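BH1408 protein (Bacillus halodurans, PDB 4E0A) probably works as an N-acetyltransferase of the GNAT family, moving an acetyl group from acetyl-CoA to an amine whose identity is not established. Local coordinates at residues R4-Q9 against S54-F59; S70-V75 against V89-L94. The protein carries 1 engineered substitution. One frame throughout, in Å; residues are numbered along the deposited sequence.

Interaction 1 of 2, residues R4-Q9 against S54-F59; sequences REATVQ and STVLVF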
loop_
_atom_site.group_PDB
_atom_site.type_symbol
_atom_site.label_atom_id
_atom_site.label_comp_id
_atom_site.label_asym_id
_atom_site.label_seq_id
_atom_site.Cartn_x
_atom_site.Cartn_y
_atom_site.Cartn_z
ATOM N N ARG A 4 3.839 2.237 -28.595
ATOM C CA ARG A 4 2.609 2.927 -28.972
ATOM C C ARG A 4 1.562 2.641 -27.912
ATOM O O ARG A 4 1.737 1.749 -27.096
ATOM C CB ARG A 4 2.099 2.448 -30.336
ATOM C CG ARG A 4 1.899 0.941 -30.442
ATOM C CD ARG A 4 0.971 0.599 -31.611
ATOM N NE ARG A 4 0.811 -0.843 -31.798
ATOM C CZ ARG A 4 -0.064 -1.596 -31.138
ATOM N NH1 ARG A 4 -0.858 -1.049 -30.230
ATOM N NH2 ARG A 4 -0.139 -2.905 -31.377
ATOM N N GLU A 5 0.472 3.395 -27.923
ATOM C CA GLU A 5 -0.647 3.052 -27.070
ATOM C C GLU A 5 -1.296 1.784 -27.578
ATOM O O GLU A 5 -1.268 1.491 -28.767
ATOM C CB GLU A 5 -1.658 4.201 -26.977
ATOM C CG GLU A 5 -1.106 5.418 -26.245
ATOM C CD GLU A 5 -2.198 6.314 -25.673
ATOM O OE1 GLU A 5 -3.379 6.144 -26.039
ATOM O OE2 GLU A 5 -1.868 7.190 -24.848
ATOM N N ALA A 6 -1.859 1.018 -26.652
ATOM C CA ALA A 6 -2.539 -0.217 -26.991
ATOM C C ALA A 6 -3.832 0.059 -27.750
ATOM O O ALA A 6 -4.388 1.168 -27.712
ATOM C CB ALA A 6 -2.841 -1.013 -25.722
ATOM N N THR A 7 -4.305 -0.954 -28.453
ATOM C CA THR A 7 -5.681 -0.940 -28.924
ATOM C C THR A 7 -6.386 -2.155 -28.341
ATOM O O THR A 7 -5.748 -3.044 -27.764
ATOM C CB THR A 7 -5.780 -0.973 -30.460
ATOM O OG1 THR A 7 -5.669 -2.325 -30.917
ATOM C CG2 THR A 7 -4.681 -0.127 -31.091
ATOM N N VAL A 8 -7.700 -2.199 -28.498
ATOM C CA VAL A 8 -8.489 -3.317 -27.992
ATOM C C VAL A 8 -7.987 -4.647 -28.554
ATOM O O VAL A 8 -7.924 -5.645 -27.845
ATOM C CB VAL A 8 -9.999 -3.103 -28.260
ATOM C CG1 VAL A 8 -10.766 -4.419 -28.197
ATOM C CG2 VAL A 8 -10.560 -2.087 -27.264
ATOM N N GLN A 9 -7.582 -4.633 -29.813
ATOM C CA GLN A 9 -7.047 -5.810 -30.499
ATOM C C GLN A 9 -5.773 -6.395 -29.845
ATOM O O GLN A 9 -5.368 -7.516 -30.149
ATOM C CB GLN A 9 -6.780 -5.451 -31.965
ATOM C CG GLN A 9 -6.420 -6.608 -32.888
ATOM C CD GLN A 9 -6.107 -6.135 -34.304
ATOM O OE1 GLN A 9 -6.169 -4.940 -34.598
ATOM N NE2 GLN A 9 -5.770 -7.075 -35.187
ATOM N N SER A 54 -6.571 6.739 -17.517
ATOM C CA SER A 54 -5.663 5.602 -17.676
ATOM C C SER A 54 -5.053 5.566 -19.074
ATOM O O SER A 54 -5.603 6.133 -20.021
ATOM C CB SER A 54 -6.400 4.293 -17.392
ATOM O OG SER A 54 -7.484 4.133 -18.300
ATOM N N THR A 55 -3.905 4.907 -19.192
ATOM C CA THR A 55 -3.220 4.752 -20.465
ATOM C C THR A 55 -2.555 3.375 -20.524
ATOM O O THR A 55 -1.952 2.930 -19.547
ATOM C CB THR A 55 -2.113 5.815 -20.633
ATOM O OG1 THR A 55 -2.673 7.126 -20.494
ATOM C CG2 THR A 55 -1.445 5.682 -21.999
ATOM N N VAL A 56 -2.652 2.709 -21.669
ATOM C CA VAL A 56 -1.967 1.429 -21.839
ATOM C C VAL A 56 -0.937 1.547 -22.944
ATOM O O VAL A 56 -1.259 1.993 -24.047
ATOM C CB VAL A 56 -2.944 0.301 -22.161
ATOM C CG1 VAL A 56 -2.199 -1.037 -22.203
ATOM C CG2 VAL A 56 -4.073 0.279 -21.123
ATOM N N LEU A 57 0.305 1.179 -22.633
ATOM C CA LEU A 57 1.429 1.277 -23.578
ATOM C C LEU A 57 1.905 -0.118 -23.939
ATOM O O LEU A 57 1.932 -0.987 -23.080
ATOM C CB LEU A 57 2.586 2.016 -22.918
ATOM C CG LEU A 57 2.320 3.478 -22.579
ATOM C CD1 LEU A 57 3.372 4.004 -21.593
ATOM C CD2 LEU A 57 2.321 4.296 -23.863
ATOM N N VAL A 58 2.270 -0.345 -25.202
ATOM C CA VAL A 58 2.834 -1.635 -25.601
ATOM C C VAL A 58 4.118 -1.440 -26.385
ATOM O O VAL A 58 4.283 -0.450 -27.095
ATOM C CB VAL A 58 1.868 -2.495 -26.477
ATOM C CG1 VAL A 58 0.617 -2.905 -25.696
ATOM C CG2 VAL A 58 1.498 -1.761 -27.772
ATOM N N PHE A 59 5.031 -2.388 -26.220
ATOM C CA PHE A 59 6.249 -2.445 -26.996
ATOM C C PHE A 59 6.060 -3.536 -28.046
ATOM O O PHE A 59 5.727 -4.674 -27.707
ATOM C CB PHE A 59 7.444 -2.805 -26.106
ATOM C CG PHE A 59 8.731 -2.950 -26.871
ATOM C CD1 PHE A 59 9.145 -4.189 -27.329
ATOM C CD2 PHE A 59 9.516 -1.838 -27.152
ATOM C CE1 PHE A 59 10.319 -4.318 -28.048
ATOM C CE2 PHE A 59 10.689 -1.965 -27.862
ATOM C CZ PHE A 59 11.091 -3.211 -28.304
HETATM O O HOH W 1 -4.291 3.923 -23.814
#
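Arg-4 and Val-58 form a hydrogen-bonded antiparallel pair, where the outermost strand 2-5 of the GNAT acetyltransferase sheet lies along strand 54-62. Backbone bonds do most of the joining. Arg-4 N reaches Val-58 O at 3.1 Å, and Val-58 N returns a straighter bond to Arg-4 O at 2.9 Å (173°). One step on, Glu-5 and Leu-57 make the non-hydrogen-bonded pair, and Ala-6 N closes the short pairing on Val-56 O at 2.8 Å, approaching from above the carbonyl plane as the chain begins to leave the sheet.

The apolar contacts are small but close. Ala-6 CB meets Val-56 CG1 at 3.6 Å and also touches Val-58 CG1; a lone methyl suits Ala-6, which is buried and points at the strand just where the chain leaves it, with helix 42-50 packed against Val-56. Leu-57 and Thr-55 instead meet helix 105-119.

Polar groups lie on the outer side. The side chain of Arg-4 starts with CG between the backbone N and the carbonyl carbon (chi1 55°), which folds the extended chain back over Val-58, whose CG2 lies under one face of the guanidinium, offset toward NH1 and 3.5 Å from that atom. NH1 gives a bond to Glu-5 O at 3.0 Å, nearly in the guanidinium plane, and a salt bridge to Asp-10, so the flat group is fixed in rotation and its charge is answered. Glu-5, exposed, crosses Thr-55 at about a right angle, carboxylate against methyl. A water joins the two segments there, accepting from Val-56 N at 3.0 Å and giving a weak bond to Glu-5 OE1 at 3.3 Å.

Interaction 2 of 2, residues S70-V75 against V89-L94; sequences SVIHLV and VYISDL. With PO4 (phosphate ion), chain E.
Val-71 faces both Ser-92 and Asp-93, a classic beta bulge in the antiparallel hairpin of strands 65-77 and 86-96; a bulge in this fourth strand is a hallmark of the GNAT fold. Ser-92 N bonds to Val-71 O at 3.0 Å, while Asp-93 N reaches the same oxygen only weakly. Asp-93 O is gripped twice, by Val-71 N and, in the carbonyl plane, by Ser-70 OG at 2.8 Å. The serine hydroxyl gets there by standing opposite its own backbone N (chi1 -176°).

Under helix 105-119, Ile-72 CB abuts Val-89 CG1 at 3.8 Å, and its CG2 meets Ile-91 CG1 as the two side chains cross obliquely; beta-branched residues suit a strand and fill this layer. The other face is more polar and partly exposed, yet close-fitting in its middle: Val-71 lies alongside Asp-93, and the His-73 ring turns its edge to Ser-92 OG, NE2 2.9 Å away and either atom a possible donor. A phenylalanine in place of His-73 would probably cost Ser-92 OG its ring partner, leaving Asp-93 OD1 as the neighbour within reach. Packing is looser at the far end, where Leu-74 CD1 stays 4.3 Å from Val-89 CG2.

Beside the bulge, Leu-94 N, in a non-hydrogen-bonded pair, is left to give a phosphate ion a weak bond, consistent with this strand's part in holding acetyl-CoA in GNAT enzymes.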
loop_
_atom_site.group_PDB
_atom_site.type_symbol
_atom_site.label_atom_id
_atom_site.label_comp_id
_atom_site.label_asym_id
_atom_site.label_seq_id
_atom_site.Cartn_x
_atom_site.Cartn_y
_atom_site.Cartn_z
ATOM N N SER A 70 2.384 -1.841 -20.324
ATOM C CA SER A 70 2.211 -1.217 -19.025
ATOM C C SER A 70 0.845 -0.557 -18.959
ATOM O O SER A 70 0.315 -0.095 -19.983
ATOM C CB SER A 70 3.313 -0.181 -18.769
ATOM O OG SER A 70 3.189 0.356 -17.459
ATOM N N VAL A 71 0.256 -0.553 -17.763
ATOM C CA VAL A 71 -0.967 0.188 -17.524
ATOM C C VAL A 71 -0.685 1.226 -16.451
ATOM O O VAL A 71 -0.147 0.892 -15.401
ATOM C CB VAL A 71 -2.091 -0.725 -17.010
ATOM C CG1 VAL A 71 -3.354 0.104 -16.744
ATOM C CG2 VAL A 71 -2.370 -1.842 -18.011
ATOM N N ILE A 72 -1.035 2.481 -16.716
ATOM C CA ILE A 72 -0.753 3.556 -15.772
ATOM C C ILE A 72 -2.020 4.373 -15.576
ATOM O O ILE A 72 -2.921 4.338 -16.414
ATOM C CB ILE A 72 0.412 4.468 -16.247
ATOM C CG1 ILE A 72 -0.007 5.296 -17.461
ATOM C CG2 ILE A 72 1.672 3.646 -16.564
ATOM C CD1 ILE A 72 1.142 6.045 -18.097
ATOM N N HIS A 73 -2.090 5.082 -14.454
ATOM C CA HIS A 73 -3.266 5.845 -14.088
ATOM C C HIS A 73 -2.841 7.192 -13.550
ATOM O O HIS A 73 -1.873 7.286 -12.793
ATOM C CB HIS A 73 -4.046 5.115 -12.998
ATOM C CG HIS A 73 -4.390 3.698 -13.342
ATOM N ND1 HIS A 73 -5.627 3.331 -13.825
ATOM C CD2 HIS A 73 -3.659 2.558 -13.269
ATOM C CE1 HIS A 73 -5.647 2.024 -14.027
ATOM N NE2 HIS A 73 -4.465 1.532 -13.700
ATOM N N LEU A 74 -3.562 8.239 -13.937
ATOM C CA LEU A 74 -3.328 9.563 -13.375
ATOM C C LEU A 74 -4.164 9.674 -12.099
ATOM O O LEU A 74 -5.395 9.587 -12.144
ATOM C CB LEU A 74 -3.750 10.643 -14.379
ATOM C CG LEU A 74 -3.154 12.026 -14.158
ATOM C CD1 LEU A 74 -1.630 11.944 -14.226
ATOM C CD2 LEU A 74 -3.699 13.005 -15.195
ATOM N N VAL A 75 -3.497 9.854 -10.960
ATOM C CA VAL A 75 -4.168 9.835 -9.660
ATOM C C VAL A 75 -4.014 11.193 -8.989
ATOM O O VAL A 75 -2.917 11.734 -8.931
ATOM C CB VAL A 75 -3.584 8.724 -8.738
ATOM C CG1 VAL A 75 -4.216 8.771 -7.352
ATOM C CG2 VAL A 75 -3.755 7.338 -9.386
ATOM N N VAL A 89 1.520 9.557 -11.156
ATOM C CA VAL A 89 1.228 8.478 -12.093
ATOM C C VAL A 89 1.381 7.180 -11.324
ATOM O O VAL A 89 2.424 6.942 -10.713
ATOM C CB VAL A 89 2.204 8.467 -13.277
ATOM C CG1 VAL A 89 2.021 7.190 -14.093
ATOM C CG2 VAL A 89 2.000 9.687 -14.145
ATOM N N TYR A 90 0.352 6.341 -11.343
ATOM C CA TYR A 90 0.439 5.056 -10.664
ATOM C C TYR A 90 0.529 3.939 -11.687
ATOM O O TYR A 90 -0.350 3.793 -12.548
ATOM C CB TYR A 90 -0.763 4.823 -9.765
ATOM C CG TYR A 90 -0.674 3.530 -8.983
ATOM C CD1 TYR A 90 0.163 3.425 -7.879
ATOM C CD2 TYR A 90 -1.414 2.402 -9.357
ATOM C CE1 TYR A 90 0.249 2.236 -7.149
ATOM C CE2 TYR A 90 -1.318 1.211 -8.640
ATOM C CZ TYR A 90 -0.491 1.143 -7.533
ATOM O OH TYR A 90 -0.396 -0.030 -6.806
ATOM N N ILE A 91 1.606 3.170 -11.612
ATOM C CA ILE A 91 1.792 2.052 -12.523
ATOM C C ILE A 91 1.136 0.820 -11.904
ATOM O O ILE A 91 1.659 0.261 -10.945
ATOM C CB ILE A 91 3.285 1.763 -12.756
ATOM C CG1 ILE A 91 4.000 3.000 -13.329
ATOM C CG2 ILE A 91 3.440 0.565 -13.674
ATOM C CD1 ILE A 91 5.501 2.822 -13.434
ATOM N N SER A 92 0.000 0.404 -12.454
ATOM C CA SER A 92 -0.716 -0.768 -11.950
ATOM C C SER A 92 -0.194 -2.073 -12.556
ATOM O O SER A 92 -0.291 -3.133 -11.942
ATOM C CB SER A 92 -2.223 -0.620 -12.191
ATOM O OG SER A 92 -2.507 -0.574 -13.576
ATOM N N ASP A 93 0.390 -1.985 -13.748
ATOM C CA ASP A 93 0.987 -3.147 -14.397
ATOM C C ASP A 93 2.196 -2.729 -15.222
ATOM O O ASP A 93 2.187 -1.679 -15.865
ATOM C CB ASP A 93 -0.031 -3.826 -15.320
ATOM C CG ASP A 93 -1.304 -4.227 -14.587
ATOM O OD1 ASP A 93 -2.267 -3.418 -14.556
ATOM O OD2 ASP A 93 -1.321 -5.339 -14.017
ATOM N N LEU A 94 3.229 -3.556 -15.216
ATOM C CA LEU A 94 4.322 -3.408 -16.177
ATOM C C LEU A 94 4.983 -4.762 -16.358
ATOM O O LEU A 94 5.756 -5.215 -15.497
ATOM C CB LEU A 94 5.335 -2.337 -15.732
ATOM C CG LEU A 94 6.361 -1.825 -16.758
ATOM C CD1 LEU A 94 6.950 -0.493 -16.328
ATOM C CD2 LEU A 94 7.498 -2.836 -17.022
HETATM P P PO4 E . 3.807 -3.088 -11.041
HETATM O O1 PO4 E . 2.987 -3.941 -11.978
HETATM O O2 PO4 E . 5.142 -3.743 -10.758
HETATM O O3 PO4 E . 4.044 -1.742 -11.672
HETATM O O4 PO4 E . 3.038 -2.898 -9.756
#

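Both interactions belong to one sheet. Interaction 1 adds the outermost strand 2-5 to strand 54-62, while interaction 2 pairs strands 65-77 and 86-96 nearer the centre of the chain; Leu-57 O to Ser-70 N and Thr-55 N to Ile-72 O are the probable hydrogen bonds that join them. The pairing at the edge is short, its margin made by a charged arginine, a glutamate and a water. Further in, the pairing is longer and buries more surface, with mainly aliphatic residues, and Ser-70, on one face and His-73, Tyr-90 and Asp-93 beside Val-71 on the other. Helix 105-119 packs on residues of both, whereas the bulge and the phosphate belong to interaction 2.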